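Local coordinates for Sel1 repeat family protein (Pseudomonas aeruginosa, PDB 6LCH) that probably acts as a type VI secretion immunity protein, binding and neutralising the phospholipase effector PldB through a Sel1-repeat helical scaffold, at residues L49-A54 with H63-L68. Numbering follows the deposited sequence.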
ATOM      1  N   LEU A  49       5.189  13.899  19.601  1.00  6.38           N
ATOM      2  CA  LEU A  49       4.493  14.552  18.496  1.00  6.99           C
ATOM      3  C   LEU A  49       3.337  13.700  17.990  1.00  6.27           C
ATOM      4  O   LEU A  49       2.204  14.181  17.866  1.00  5.30           O
ATOM      5  CB  LEU A  49       5.475  14.843  17.363  1.00  8.15           C
ATOM      6  CG  LEU A  49       6.570  15.853  17.686  1.00 11.48           C
ATOM      7  CD1 LEU A  49       7.771  15.621  16.791  1.00 10.78           C
ATOM      8  CD2 LEU A  49       6.039  17.267  17.527  1.00 11.55           C
ATOM      9  N   TYR A  50       3.614  12.428  17.684  1.00  5.20           N
ATOM     10  CA  TYR A  50       2.574  11.520  17.210  1.00  4.65           C
ATOM     11  C   TYR A  50       1.386  11.491  18.161  1.00  4.48           C
ATOM     12  O   TYR A  50       0.231  11.610  17.734  1.00  4.21           O
ATOM     13  CB  TYR A  50       3.148  10.111  17.044  1.00  5.95           C
ATOM     14  CG  TYR A  50       3.733   9.816  15.682  1.00  3.83           C
ATOM     15  CD1 TYR A  50       3.380  10.569  14.568  1.00  5.19           C
ATOM     16  CD2 TYR A  50       4.630   8.768  15.508  1.00  5.12           C
ATOM     17  CE1 TYR A  50       3.912  10.293  13.322  1.00  4.87           C
ATOM     18  CE2 TYR A  50       5.166   8.484  14.271  1.00  4.44           C
ATOM     19  CZ  TYR A  50       4.804   9.245  13.179  1.00  5.61           C
ATOM     20  OH  TYR A  50       5.345   8.961  11.945  1.00  3.85           O
ATOM     21  N   SER A  51       1.652  11.318  19.460  1.00  5.18           N
ATOM     22  CA  SER A  51       0.563  11.228  20.427  1.00  9.23           C
ATOM     23  C   SER A  51      -0.201  12.540  20.519  1.00  7.70           C
ATOM     24  O   SER A  51      -1.438  12.546  20.545  1.00  9.07           O
ATOM     25  CB  SER A  51       1.107  10.823  21.796  1.00 11.01           C
ATOM     26  OG  SER A  51       1.945   9.685  21.689  1.00  9.27           O
ATOM     27  N   LYS A  52       0.524  13.662  20.568  1.00  7.76           N
ATOM     28  CA  LYS A  52      -0.118  14.972  20.566  1.00  6.82           C
ATOM     29  C   LYS A  52      -1.056  15.121  19.376  1.00  7.05           C
ATOM     30  O   LYS A  52      -2.185  15.609  19.516  1.00  4.58           O
ATOM     31  CB  LYS A  52       0.944  16.074  20.545  1.00  9.65           C
ATOM     32  CG  LYS A  52       1.536  16.423  21.903  1.00 11.88           C
ATOM     33  CD  LYS A  52       2.606  17.511  21.777  1.00 10.46           C
ATOM     34  CE  LYS A  52       3.952  16.937  21.344  1.00 13.46           C
ATOM     35  NZ  LYS A  52       4.969  17.985  21.024  1.00 16.05           N
ATOM     36  N   ALA A  53      -0.610  14.694  18.194  1.00  5.96           N
ATOM     37  CA  ALA A  53      -1.477  14.746  17.026  1.00  5.92           C
ATOM     38  C   ALA A  53      -2.647  13.780  17.173  1.00  6.69           C
ATOM     39  O   ALA A  53      -3.777  14.102  16.785  1.00  4.03           O
ATOM     40  CB  ALA A  53      -0.672  14.441  15.765  1.00  7.25           C
ATOM     41  N   ALA A  54      -2.397  12.599  17.747  1.00  5.98           N
ATOM     42  CA  ALA A  54      -3.451  11.596  17.888  1.00  6.37           C
ATOM     43  C   ALA A  54      -4.551  12.072  18.826  1.00  6.59           C
ATOM     44  O   ALA A  54      -5.733  11.791  18.599  1.00  7.53           O
ATOM     45  CB  ALA A  54      -2.857  10.282  18.393  1.00  6.20           C
ATOM     46  N   HIS A  63      -2.430   5.946  13.148  1.00  2.74           N
ATOM     47  CA  HIS A  63      -1.948   4.781  12.417  1.00  2.92           C
ATOM     48  C   HIS A  63      -0.441   4.611  12.588  1.00  3.97           C
ATOM     49  O   HIS A  63       0.038   3.526  12.938  1.00  3.18           O
ATOM     50  CB  HIS A  63      -2.327   4.918  10.942  1.00  3.76           C
ATOM     51  CG  HIS A  63      -1.697   3.892  10.053  1.00  3.79           C
ATOM     52  ND1 HIS A  63      -2.246   2.644   9.851  1.00  4.31           N
ATOM     53  CD2 HIS A  63      -0.565   3.929   9.308  1.00  6.35           C
ATOM     54  CE1 HIS A  63      -1.477   1.955   9.026  1.00  5.50           C
ATOM     55  NE2 HIS A  63      -0.451   2.712   8.682  1.00  4.05           N
ATOM     56  N   ASN A  64       0.324   5.681  12.351  1.00  1.38           N
ATOM     57  CA  ASN A  64       1.779   5.583  12.446  1.00  2.98           C
ATOM     58  C   ASN A  64       2.222   5.229  13.858  1.00  2.81           C
ATOM     59  O   ASN A  64       3.129   4.412  14.044  1.00  2.18           O
ATOM     60  CB  ASN A  64       2.431   6.894  12.009  1.00  3.57           C
ATOM     61  CG  ASN A  64       2.520   7.024  10.510  1.00  3.02           C
ATOM     62  OD1 ASN A  64       1.774   6.378   9.777  1.00  3.72           O
ATOM     63  ND2 ASN A  64       3.431   7.869  10.041  1.00  2.51           N
ATOM     64  N   LEU A  65       1.601   5.845  14.866  1.00  3.85           N
ATOM     65  CA  LEU A  65       2.010   5.584  16.242  1.00  3.62           C
ATOM     66  C   LEU A  65       1.678   4.157  16.653  1.00  4.68           C
ATOM     67  O   LEU A  65       2.502   3.474  17.273  1.00  4.63           O
ATOM     68  CB  LEU A  65       1.344   6.586  17.184  1.00  3.48           C
ATOM     69  CG  LEU A  65       1.707   6.439  18.659  1.00  4.09           C
ATOM     70  CD1 LEU A  65       3.220   6.463  18.827  1.00  5.50           C
ATOM     71  CD2 LEU A  65       1.039   7.536  19.482  1.00  6.04           C
ATOM     72  N   ALA A  66       0.481   3.683  16.304  1.00  5.04           N
ATOM     73  CA  ALA A  66       0.098   2.323  16.662  1.00  5.88           C
ATOM     74  C   ALA A  66       0.990   1.297  15.977  1.00  6.28           C
ATOM     75  O   ALA A  66       1.285   0.242  16.550  1.00  8.67           O
ATOM     76  CB  ALA A  66      -1.365   2.080  16.306  1.00  6.06           C
ATOM     77  N   ASN A  67       1.433   1.581  14.750  1.00  5.65           N
ATOM     78  CA  ASN A  67       2.360   0.658  14.106  1.00  8.32           C
ATOM     79  C   ASN A  67       3.660   0.552  14.887  1.00  9.68           C
ATOM     80  O   ASN A  67       4.289  -0.507  14.884  1.00  9.57           O
ATOM     81  CB  ASN A  67       2.652   1.073  12.665  1.00  8.49           C
ATOM     82  CG  ASN A  67       3.314  -0.045  11.872  1.00 11.51           C
ATOM     83  OD1 ASN A  67       2.795  -1.160  11.800  1.00 13.98           O
ATOM     84  ND2 ASN A  67       4.477   0.240  11.295  1.00 11.86           N
ATOM     85  N   LEU A  68       4.075   1.626  15.563  1.00  7.76           N
ATOM     86  CA  LEU A  68       5.231   1.535  16.451  1.00  8.60           C
ATOM     87  C   LEU A  68       4.917   0.675  17.675  1.00 10.47           C
ATOM     88  O   LEU A  68       5.727  -0.172  18.073  1.00 12.70           O
ATOM     89  CB  LEU A  68       5.683   2.934  16.879  1.00  5.40           C
ATOM     90  CG  LEU A  68       5.911   3.991  15.793  1.00  6.63           C
ATOM     91  CD1 LEU A  68       6.509   5.259  16.391  1.00  6.28           C
ATOM     92  CD2 LEU A  68       6.793   3.456  14.674  1.00  9.63           C
TER
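Two consecutive helices of the Sel1-repeat (TPR-like) solenoid, 43-55 and 59-70, pack here as a helical hairpin: the axes of their short segments approach to 9.4 Å and run at 131°, closer to antiparallel than to parallel. Y50 takes part in three of the four residue contacts. Its CA lies nearest that of L65, and its ring reaches across to N64, whose ND2 donates to Y50 OH over 2.9 Å. The N-H...O angle of 167° makes the bond nearly straight, and the phenol oxygen lies close to the plane of the N64 amide. The same asparagine also makes an off-centre CH-pi contact, with CB 4.0 Å from the ring centroid, while ring and amide planes stand almost perpendicular. L68 CD1 lies at the edge of the Y50 ring, near its plane, 4.1 Å from Y50 CD2. Nearer the backbones, Y50 CB packs on L65 CB at 4.0 Å. With CG of L65 anti to the backbone N (chi1 -179°), its CD2 comes to 3.2 Å from S51 OG, a hydroxyl hydrogen-bonded to V47 O within its own helix. Around the hairpin, helix 22-34 packs against Y50 and N64 through Y28, whereas L87 of helix 81-93 touches A54 and L65.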